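Local coordinates for protein titin (Homo sapiens, PDB 5JDD) that probably serves as an elastic, load-bearing scaffold of the muscle sarcomere, here represented by three immunoglobulin domains in tandem from its I-band, at residues Glu17-Ser28 / Lys56-Pro67; Glu216-Gln224 / Leu234-Asp243. All coordinates share one frame; numbering follows the deposited sequence.

How the contacts relate
Contacts 1 and 2 belong to different immunoglobulin domains of one elongated chain, the first and the last of three, and lie on opposite sides of its centre. Their own centres are 78 Å apart and their nearest atoms about 50 Å, so the two do not touch. Both involve the four-stranded sheet of their domain, with strand order 1-2-4-3. Contact 1 pairs the two central strands, 21-27 and 57-62; contact 2 takes the open end of the hairpin formed by 223-228 and 231-236, that is, a central strand and its outer neighbour. The strand of 56-67 and that of 234-243 thus hold the same place in their sheets.

Contact 1: Glu17-Ser28 / Lys56-Pro67; sequences ENATVAFEVSVS and KVHKLMLQNISP
Val21, Phe23 and Val25 exchange paired backbone hydrogen bonds with Leu62, Leu60 and His58, and the strand axes run antiparallel at 162°, 4.6 Å apart. Val27 N to Lys56 O (2.9 Å) prolongs the ladder at one end; at the other, Ile65 N donates to Ala19 O and Asn18 N to Ile65 O (2.8 Å).

Polar side chains close that second end. Asn18 ND2 reaches Asn64 OD1 at 2.8 Å, the acceptor lying near the Asn18 amide plane while the two amides are turned 41° apart. A water donates to Asn18 O.

Apolar contacts line the face carrying Val21, Phe23 and Leu62. Leu62 CD1 touches the Phe23 ring at its edge, 4.0 Å from CE2, and Val21 CG2 meets Ile65 CG2 at 4.0 Å. On the other face, Glu24 has CG anti to its N (chi1 -171°), which lays its extended chain alongside Lys59. Glu24 OE1 lies against Lys59 CG but 4.2 Å from Lys59 NZ, beyond a salt bridge.

Phe23 and Leu62 also touch Leu86 of strand 80-89 in the opposing sheet, as in the core of an immunoglobulin I-set beta-sandwich.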
loop_
_atom_site.group_PDB
_atom_site.type_symbol
_atom_site.label_atom_id
_atom_site.label_comp_id
_atom_site.label_asym_id
_atom_site.label_seq_id
_atom_site.Cartn_x
_atom_site.Cartn_y
_atom_site.Cartn_z
ATOM N N GLU A 17 -10.094 8.410 -18.321
ATOM C CA GLU A 17 -9.735 9.816 -18.252
ATOM C C GLU A 17 -8.323 10.003 -18.819
ATOM O O GLU A 17 -7.446 9.147 -18.610
ATOM C CB GLU A 17 -9.814 10.287 -16.795
ATOM C CG GLU A 17 -9.550 11.767 -16.592
ATOM C CD GLU A 17 -9.903 12.260 -15.197
ATOM O OE1 GLU A 17 -10.337 11.452 -14.340
ATOM O OE2 GLU A 17 -9.749 13.478 -14.963
ATOM N N ASN A 18 -8.140 11.096 -19.566
ATOM C CA ASN A 18 -6.875 11.462 -20.229
ATOM C C ASN A 18 -6.609 10.721 -21.554
ATOM O O ASN A 18 -5.628 11.010 -22.235
ATOM C CB ASN A 18 -5.663 11.389 -19.279
ATOM C CG ASN A 18 -5.856 12.210 -18.014
ATOM O OD1 ASN A 18 -5.787 11.682 -16.900
ATOM N ND2 ASN A 18 -6.104 13.506 -18.179
ATOM N N ALA A 19 -7.489 9.799 -21.938
ATOM C CA ALA A 19 -7.356 9.137 -23.237
ATOM C C ALA A 19 -7.730 10.077 -24.373
ATOM O O ALA A 19 -8.393 11.100 -24.165
ATOM C CB ALA A 19 -8.214 7.880 -23.310
ATOM N N THR A 20 -7.320 9.708 -25.581
ATOM C CA THR A 20 -7.798 10.366 -26.786
ATOM C C THR A 20 -8.728 9.393 -27.497
ATOM O O THR A 20 -8.366 8.230 -27.727
ATOM C CB THR A 20 -6.637 10.759 -27.697
ATOM O OG1 THR A 20 -5.882 11.797 -27.060
ATOM C CG2 THR A 20 -7.157 11.261 -29.049
ATOM N N VAL A 21 -9.925 9.864 -27.841
ATOM C CA VAL A 21 -10.963 9.014 -28.424
ATOM C C VAL A 21 -11.553 9.686 -29.656
ATOM O O VAL A 21 -11.272 10.859 -29.923
ATOM C CB VAL A 21 -12.100 8.735 -27.425
ATOM C CG1 VAL A 21 -11.549 8.084 -26.169
ATOM C CG2 VAL A 21 -12.849 10.031 -27.078
ATOM N N ALA A 22 -12.365 8.953 -30.410
ATOM C CA ALA A 22 -12.990 9.531 -31.602
ATOM C C ALA A 22 -14.387 9.002 -31.838
ATOM O O ALA A 22 -14.716 7.880 -31.460
ATOM C CB ALA A 22 -12.128 9.281 -32.837
ATOM N N PHE A 23 -15.211 9.830 -32.472
ATOM C CA PHE A 23 -16.491 9.404 -33.016
ATOM C C PHE A 23 -16.395 9.540 -34.524
ATOM O O PHE A 23 -15.681 10.418 -35.026
ATOM C CB PHE A 23 -17.619 10.297 -32.501
ATOM C CG PHE A 23 -17.906 10.139 -31.033
ATOM C CD1 PHE A 23 -18.638 9.052 -30.571
ATOM C CD2 PHE A 23 -17.447 11.072 -30.109
ATOM C CE1 PHE A 23 -18.906 8.895 -29.214
ATOM C CE2 PHE A 23 -17.719 10.924 -28.751
ATOM C CZ PHE A 23 -18.448 9.837 -28.304
ATOM N N GLU A 24 -17.105 8.688 -35.256
ATOM C CA GLU A 24 -16.996 8.668 -36.712
ATOM C C GLU A 24 -18.359 8.491 -37.356
ATOM O O GLU A 24 -19.130 7.621 -36.943
ATOM C CB GLU A 24 -16.092 7.511 -37.129
ATOM C CG GLU A 24 -15.712 7.500 -38.585
ATOM C CD GLU A 24 -14.462 6.681 -38.827
ATOM O OE1 GLU A 24 -13.357 7.173 -38.517
ATOM O OE2 GLU A 24 -14.584 5.539 -39.310
ATOM N N VAL A 25 -18.654 9.308 -38.365
ATOM C CA VAL A 25 -19.841 9.089 -39.191
ATOM C C VAL A 25 -19.406 8.999 -40.648
ATOM O O VAL A 25 -18.517 9.746 -41.077
ATOM C CB VAL A 25 -20.914 10.193 -38.970
ATOM C CG1 VAL A 25 -20.359 11.572 -39.291
ATOM C CG2 VAL A 25 -22.181 9.916 -39.778
ATOM N N SER A 26 -19.970 8.055 -41.397
ATOM C CA SER A 26 -19.676 7.981 -42.823
ATOM C C SER A 26 -20.944 8.159 -43.629
ATOM O O SER A 26 -22.041 7.749 -43.210
ATOM C CB SER A 26 -18.961 6.680 -43.195
ATOM O OG SER A 26 -19.885 5.641 -43.473
ATOM N N VAL A 27 -20.793 8.779 -44.790
ATOM C CA VAL A 27 -21.937 9.105 -45.627
ATOM C C VAL A 27 -21.763 8.559 -47.038
ATOM O O VAL A 27 -20.728 7.965 -47.364
ATOM C CB VAL A 27 -22.199 10.638 -45.648
ATOM C CG1 VAL A 27 -22.569 11.117 -44.261
ATOM C CG2 VAL A 27 -20.967 11.413 -46.142
ATOM N N SER A 28 -22.773 8.761 -47.875
ATOM C CA SER A 28 -22.789 8.157 -49.201
ATOM C C SER A 28 -22.034 8.970 -50.243
ATOM O O SER A 28 -21.699 8.450 -51.314
ATOM C CB SER A 28 -24.230 7.972 -49.662
ATOM O OG SER A 28 -24.942 9.195 -49.582
ATOM N N LYS A 56 -15.727 10.506 -47.684
ATOM C CA LYS A 56 -17.024 10.147 -47.111
ATOM C C LYS A 56 -17.020 10.006 -45.590
ATOM O O LYS A 56 -18.070 9.758 -44.994
ATOM C CB LYS A 56 -17.536 8.842 -47.724
ATOM C CG LYS A 56 -17.812 8.947 -49.212
ATOM C CD LYS A 56 -18.280 7.611 -49.786
ATOM C CE LYS A 56 -18.476 7.715 -51.281
ATOM N NZ LYS A 56 -18.925 6.422 -51.845
ATOM N N VAL A 57 -15.854 10.166 -44.960
ATOM C CA VAL A 57 -15.703 9.843 -43.543
ATOM C C VAL A 57 -15.422 11.084 -42.717
ATOM O O VAL A 57 -14.519 11.865 -43.033
ATOM C CB VAL A 57 -14.566 8.831 -43.325
ATOM C CG1 VAL A 57 -14.448 8.465 -41.849
ATOM C CG2 VAL A 57 -14.809 7.580 -44.156
ATOM N N HIS A 58 -16.193 11.257 -41.649
ATOM C CA HIS A 58 -16.089 12.437 -40.806
ATOM C C HIS A 58 -15.846 12.021 -39.370
ATOM O O HIS A 58 -16.624 11.250 -38.789
ATOM C CB HIS A 58 -17.359 13.269 -40.931
ATOM C CG HIS A 58 -17.685 13.617 -42.342
ATOM N ND1 HIS A 58 -17.111 14.689 -42.993
ATOM C CD2 HIS A 58 -18.475 12.999 -43.252
ATOM C CE1 HIS A 58 -17.558 14.733 -44.235
ATOM N NE2 HIS A 58 -18.387 13.720 -44.418
ATOM N N LYS A 59 -14.748 12.515 -38.812
ATOM C CA LYS A 59 -14.365 12.178 -37.449
ATOM C C LYS A 59 -14.316 13.394 -36.538
ATOM O O LYS A 59 -13.924 14.488 -36.953
ATOM C CB LYS A 59 -13.005 11.472 -37.441
ATOM C CG LYS A 59 -12.951 10.271 -38.356
ATOM C CD LYS A 59 -11.527 9.817 -38.618
ATOM C CE LYS A 59 -10.847 9.385 -37.339
ATOM N NZ LYS A 59 -9.565 8.673 -37.606
ATOM N N LEU A 60 -14.738 13.187 -35.294
ATOM C CA LEU A 60 -14.512 14.117 -34.196
ATOM C C LEU A 60 -13.570 13.433 -33.224
ATOM O O LEU A 60 -13.892 12.378 -32.675
ATOM C CB LEU A 60 -15.823 14.439 -33.487
ATOM C CG LEU A 60 -15.703 15.154 -32.140
ATOM C CD1 LEU A 60 -15.050 16.509 -32.310
ATOM C CD2 LEU A 60 -17.079 15.300 -31.501
ATOM N N MET A 61 -12.399 14.019 -33.030
ATOM C CA MET A 61 -11.414 13.471 -32.111
ATOM C C MET A 61 -11.365 14.331 -30.860
ATOM O O MET A 61 -11.319 15.563 -30.932
ATOM C CB MET A 61 -10.044 13.411 -32.789
ATOM C CG MET A 61 -10.041 12.641 -34.111
ATOM S SD MET A 61 -8.437 12.748 -34.932
ATOM C CE MET A 61 -8.865 12.205 -36.583
ATOM N N LEU A 62 -11.398 13.674 -29.709
ATOM C CA LEU A 62 -11.339 14.360 -28.429
ATOM C C LEU A 62 -10.051 13.955 -27.738
ATOM O O LEU A 62 -9.823 12.771 -27.445
ATOM C CB LEU A 62 -12.540 13.991 -27.559
ATOM C CG LEU A 62 -13.921 14.017 -28.221
ATOM C CD1 LEU A 62 -14.985 13.494 -27.265
ATOM C CD2 LEU A 62 -14.264 15.403 -28.667
ATOM N N GLN A 63 -9.210 14.940 -27.466
ATOM C CA GLN A 63 -7.892 14.667 -26.920
ATOM C C GLN A 63 -7.866 14.914 -25.420
ATOM O O GLN A 63 -8.492 15.854 -24.933
ATOM C CB GLN A 63 -6.847 15.515 -27.652
ATOM C CG GLN A 63 -6.838 15.242 -29.153
ATOM C CD GLN A 63 -6.061 16.268 -29.949
ATOM O OE1 GLN A 63 -5.252 15.916 -30.806
ATOM N NE2 GLN A 63 -6.313 17.545 -29.682
ATOM N N ASN A 64 -7.170 14.035 -24.695
ATOM C CA ASN A 64 -6.954 14.190 -23.251
ATOM C C ASN A 64 -8.264 14.399 -22.498
ATOM O O ASN A 64 -8.438 15.398 -21.805
ATOM C CB ASN A 64 -5.973 15.343 -22.978
ATOM C CG ASN A 64 -5.455 15.362 -21.544
ATOM O OD1 ASN A 64 -5.639 14.413 -20.781
ATOM N ND2 ASN A 64 -4.794 16.457 -21.176
ATOM N N ILE A 65 -9.185 13.445 -22.631
ATOM C CA ILE A 65 -10.549 13.647 -22.135
ATOM C C ILE A 65 -10.634 13.819 -20.629
ATOM O O ILE A 65 -9.846 13.250 -19.862
ATOM C CB ILE A 65 -11.525 12.534 -22.567
ATOM C CG1 ILE A 65 -11.070 11.171 -22.034
ATOM C CG2 ILE A 65 -11.680 12.500 -24.090
ATOM C CD1 ILE A 65 -11.977 10.038 -22.498
ATOM N N SER A 66 -11.588 14.650 -20.225
ATOM C CA SER A 66 -11.874 14.855 -18.814
ATOM C C SER A 66 -13.300 14.405 -18.533
ATOM O O SER A 66 -14.091 14.195 -19.459
ATOM C CB SER A 66 -11.696 16.327 -18.434
ATOM O OG SER A 66 -12.612 17.146 -19.132
ATOM N N PRO A 67 -13.637 14.222 -17.251
ATOM C CA PRO A 67 -15.012 13.818 -16.956
ATOM C C PRO A 67 -16.060 14.785 -17.525
ATOM O O PRO A 67 -17.172 14.352 -17.856
ATOM C CB PRO A 67 -15.043 13.818 -15.425
ATOM C CG PRO A 67 -13.642 13.454 -15.043
ATOM C CD PRO A 67 -12.767 14.135 -16.058
HETATM O O HOH W 1 -4.939 12.015 -24.720
#

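Contact 2: Glu216-Gln224 / Leu234-Asp243; sequences EIKSTDKCQ and LNIRNVHFGD
Lys222 reaches Arg237 and Asp243 by spanning from the start of one strand of an immunoglobulin-domain hairpin to the turn that follows the other, and its ammonium group makes the side-chain hydrogen bonds that cross the contact. Lys222 NZ donates to Arg237 O at 2.9 Å, nearly in line with the carbonyl bond, and forms a salt bridge with Asp243 OD2 at 3.0 Å, met on the syn side 22° out of the carboxylate plane. The chain is extended as far as CE, with CG anti to the backbone N, then bends at chi4 (103°) to deliver NZ to these acceptors. Its CE packs on Ile236 CG2 at 3.8 Å.

The backbone fixes where this side chain starts. Arg237 N donates to Lys222 O, and Gln224 and Asn235 exchange two bonds, flanking the non-hydrogen-bonded pair Cys223-Ile236. Before the strand, Thr220 OG1 accepts from Cys223 N at 2.9 Å, an ST motif. Gln224 NE2 donates to Asp221 O. The same nitrogen sits over one face of the Arg237 guanidinium, a packing contact between two donors with the amide and guanidinium planes 46° apart.

Ile217 CD1 and Leu234 CD2 meet tip to tip at 3.8 Å. Both side chains also touch Trp210 and Tyr247, on strands of the facing sheet.

Asp243 is positioned in turn by its own 3-10 turn: Asp243 N donates to His240 O, and Tyr247 OH bonds to Asp243 O. Its carboxylate oxygen OD2 accepts twice, from Lys222 NZ and, on its anti lone pair, from His240 N at 2.9 Å, while the same oxygen stands 3.4 Å above the centre of the His240 ring.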
loop_
_atom_site.group_PDB
_atom_site.type_symbol
_atom_site.label_atom_id
_atom_site.label_comp_id
_atom_site.label_asym_id
_atom_site.label_seq_id
_atom_site.Cartn_x
_atom_site.Cartn_y
_atom_site.Cartn_z
ATOM N N GLU A 216 25.363 -7.578 24.014
ATOM C CA GLU A 216 24.508 -8.592 23.400
ATOM C C GLU A 216 25.172 -9.977 23.385
ATOM O O GLU A 216 26.329 -10.131 22.968
ATOM C CB GLU A 216 24.066 -8.198 21.979
ATOM C CG GLU A 216 23.114 -9.229 21.347
ATOM C CD GLU A 216 22.659 -8.876 19.937
ATOM O OE1 GLU A 216 22.315 -9.808 19.178
ATOM O OE2 GLU A 216 22.631 -7.677 19.593
ATOM N N ILE A 217 24.422 -10.968 23.859
ATOM C CA ILE A 217 24.873 -12.353 23.956
ATOM C C ILE A 217 24.716 -13.095 22.628
ATOM O O ILE A 217 23.664 -13.040 21.986
ATOM C CB ILE A 217 24.082 -13.104 25.058
ATOM C CG1 ILE A 217 24.273 -12.416 26.412
ATOM C CG2 ILE A 217 24.479 -14.592 25.123
ATOM C CD1 ILE A 217 23.366 -12.953 27.512
ATOM N N LYS A 218 25.787 -13.781 22.238
ATOM C CA LYS A 218 25.819 -14.646 21.066
ATOM C C LYS A 218 25.151 -15.990 21.359
ATOM O O LYS A 218 25.379 -16.583 22.410
ATOM C CB LYS A 218 27.280 -14.905 20.676
ATOM C CG LYS A 218 27.470 -15.775 19.427
ATOM C CD LYS A 218 28.939 -16.158 19.237
ATOM C CE LYS A 218 29.096 -17.145 18.088
ATOM N NZ LYS A 218 30.518 -17.554 17.901
ATOM N N SER A 219 24.351 -16.475 20.414
ATOM C CA SER A 219 23.793 -17.824 20.499
ATOM C C SER A 219 24.899 -18.856 20.359
ATOM O O SER A 219 25.617 -18.888 19.355
ATOM C CB SER A 219 22.753 -18.044 19.400
ATOM O OG SER A 219 22.335 -19.399 19.361
ATOM N N THR A 220 25.051 -19.698 21.378
ATOM C CA THR A 220 26.077 -20.735 21.376
ATOM C C THR A 220 25.540 -21.981 22.061
ATOM O O THR A 220 24.436 -21.963 22.603
ATOM C CB THR A 220 27.340 -20.300 22.145
ATOM O OG1 THR A 220 27.006 -20.094 23.521
ATOM C CG2 THR A 220 27.937 -19.020 21.574
ATOM N N ASP A 221 26.323 -23.055 22.039
ATOM C CA ASP A 221 25.925 -24.272 22.726
ATOM C C ASP A 221 25.776 -23.973 24.214
ATOM O O ASP A 221 24.863 -24.479 24.866
ATOM C CB ASP A 221 26.945 -25.397 22.511
ATOM C CG ASP A 221 26.943 -25.940 21.086
ATOM O OD1 ASP A 221 25.907 -25.823 20.395
ATOM O OD2 ASP A 221 27.985 -26.493 20.666
ATOM N N LYS A 222 26.656 -23.126 24.740
ATOM C CA LYS A 222 26.596 -22.778 26.156
ATOM C C LYS A 222 25.424 -21.869 26.508
ATOM O O LYS A 222 24.783 -22.058 27.538
ATOM C CB LYS A 222 27.900 -22.143 26.630
ATOM C CG LYS A 222 27.852 -21.813 28.115
ATOM C CD LYS A 222 29.134 -21.219 28.608
ATOM C CE LYS A 222 28.917 -20.610 29.968
ATOM N NZ LYS A 222 29.451 -21.470 31.060
ATOM N N CYS A 223 25.155 -20.883 25.657
ATOM C CA CYS A 223 24.069 -19.929 25.889
ATOM C C CYS A 223 23.005 -20.073 24.826
ATOM O O CYS A 223 23.135 -19.544 23.714
ATOM C CB CYS A 223 24.592 -18.489 25.905
ATOM S SG CYS A 223 25.731 -18.164 27.272
ATOM N N GLN A 224 21.951 -20.812 25.156
ATOM C CA GLN A 224 20.872 -21.038 24.205
ATOM C C GLN A 224 19.662 -20.171 24.532
ATOM O O GLN A 224 19.216 -20.105 25.680
ATOM C CB GLN A 224 20.498 -22.521 24.146
ATOM C CG GLN A 224 21.646 -23.404 23.663
ATOM C CD GLN A 224 21.304 -24.881 23.659
ATOM O OE1 GLN A 224 20.134 -25.260 23.600
ATOM N NE2 GLN A 224 22.328 -25.726 23.723
ATOM N N LEU A 234 16.721 -17.960 28.463
ATOM C CA LEU A 234 18.159 -17.941 28.242
ATOM C C LEU A 234 18.733 -19.040 29.124
ATOM O O LEU A 234 18.677 -18.960 30.355
ATOM C CB LEU A 234 18.763 -16.578 28.605
ATOM C CG LEU A 234 20.291 -16.523 28.742
ATOM C CD1 LEU A 234 20.971 -16.853 27.437
ATOM C CD2 LEU A 234 20.724 -15.151 29.247
ATOM N N ASN A 235 19.242 -20.086 28.490
ATOM C CA ASN A 235 19.727 -21.252 29.200
ATOM C C ASN A 235 21.239 -21.261 29.131
ATOM O O ASN A 235 21.806 -21.304 28.041
ATOM C CB ASN A 235 19.147 -22.518 28.569
ATOM C CG ASN A 235 19.608 -23.782 29.275
ATOM O OD1 ASN A 235 20.505 -24.481 28.802
ATOM N ND2 ASN A 235 18.996 -24.077 30.413
ATOM N N ILE A 236 21.885 -21.204 30.291
ATOM C CA ILE A 236 23.343 -21.179 30.349
ATOM C C ILE A 236 23.850 -22.442 31.029
ATOM O O ILE A 236 23.536 -22.702 32.192
ATOM C CB ILE A 236 23.875 -19.938 31.104
ATOM C CG1 ILE A 236 23.278 -18.651 30.515
ATOM C CG2 ILE A 236 25.390 -19.886 31.034
ATOM C CD1 ILE A 236 23.777 -17.384 31.185
ATOM N N ARG A 237 24.642 -23.223 30.302
ATOM C CA ARG A 237 25.186 -24.471 30.833
ATOM C C ARG A 237 26.490 -24.285 31.583
ATOM O O ARG A 237 27.267 -23.382 31.275
ATOM C CB ARG A 237 25.414 -25.465 29.703
ATOM C CG ARG A 237 24.150 -25.867 29.008
ATOM C CD ARG A 237 24.454 -26.749 27.823
ATOM N NE ARG A 237 23.230 -27.246 27.208
ATOM C CZ ARG A 237 23.202 -28.165 26.252
ATOM N NH1 ARG A 237 24.338 -28.687 25.807
ATOM N NH2 ARG A 237 22.043 -28.565 25.746
ATOM N N ASN A 238 26.714 -25.156 32.570
ATOM C CA ASN A 238 28.016 -25.302 33.225
ATOM C C ASN A 238 28.550 -23.958 33.729
ATOM O O ASN A 238 29.644 -23.527 33.360
ATOM C CB ASN A 238 29.024 -25.974 32.274
ATOM C CG ASN A 238 30.290 -26.419 32.987
ATOM O OD1 ASN A 238 30.299 -26.596 34.206
ATOM N ND2 ASN A 238 31.368 -26.594 32.231
ATOM N N VAL A 239 27.763 -23.289 34.563
ATOM C CA VAL A 239 28.107 -21.920 34.932
ATOM C C VAL A 239 29.373 -21.832 35.781
ATOM O O VAL A 239 29.716 -22.747 36.546
ATOM C CB VAL A 239 26.938 -21.172 35.618
ATOM C CG1 VAL A 239 25.757 -21.040 34.663
ATOM C CG2 VAL A 239 26.516 -21.877 36.899
ATOM N N HIS A 240 30.079 -20.722 35.635
ATOM C CA HIS A 240 31.260 -20.463 36.448
ATOM C C HIS A 240 31.247 -18.991 36.843
ATOM O O HIS A 240 30.300 -18.272 36.517
ATOM C CB HIS A 240 32.536 -20.851 35.687
ATOM C CG HIS A 240 32.623 -20.258 34.315
ATOM N ND1 HIS A 240 32.696 -18.900 34.092
ATOM C CD2 HIS A 240 32.642 -20.842 33.092
ATOM C CE1 HIS A 240 32.760 -18.672 32.790
ATOM N NE2 HIS A 240 32.721 -19.835 32.163
ATOM N N PHE A 241 32.286 -18.552 37.541
ATOM C CA PHE A 241 32.388 -17.169 38.005
ATOM C C PHE A 241 32.210 -16.162 36.875
ATOM O O PHE A 241 31.616 -15.094 37.067
ATOM C CB PHE A 241 33.737 -16.953 38.695
ATOM C CG PHE A 241 34.053 -15.507 38.985
ATOM C CD1 PHE A 241 33.554 -14.880 40.126
ATOM C CD2 PHE A 241 34.874 -14.782 38.128
ATOM C CE1 PHE A 241 33.862 -13.551 40.394
ATOM C CE2 PHE A 241 35.178 -13.454 38.386
ATOM C CZ PHE A 241 34.679 -12.839 39.528
ATOM N N GLY A 242 32.729 -16.496 35.697
ATOM C CA GLY A 242 32.635 -15.601 34.560
ATOM C C GLY A 242 31.205 -15.333 34.136
ATOM O O GLY A 242 30.910 -14.305 33.528
ATOM N N ASP A 243 30.309 -16.260 34.462
ATOM C CA ASP A 243 28.896 -16.098 34.117
ATOM C C ASP A 243 28.124 -15.249 35.116
ATOM O O ASP A 243 27.015 -14.789 34.817
ATOM C CB ASP A 243 28.222 -17.468 34.002
ATOM C CG ASP A 243 28.818 -18.315 32.899
ATOM O OD1 ASP A 243 28.783 -17.879 31.726
ATOM O OD2 ASP A 243 29.335 -19.411 33.196
HETATM O O HOH W 2 31.226 -23.290 30.922
#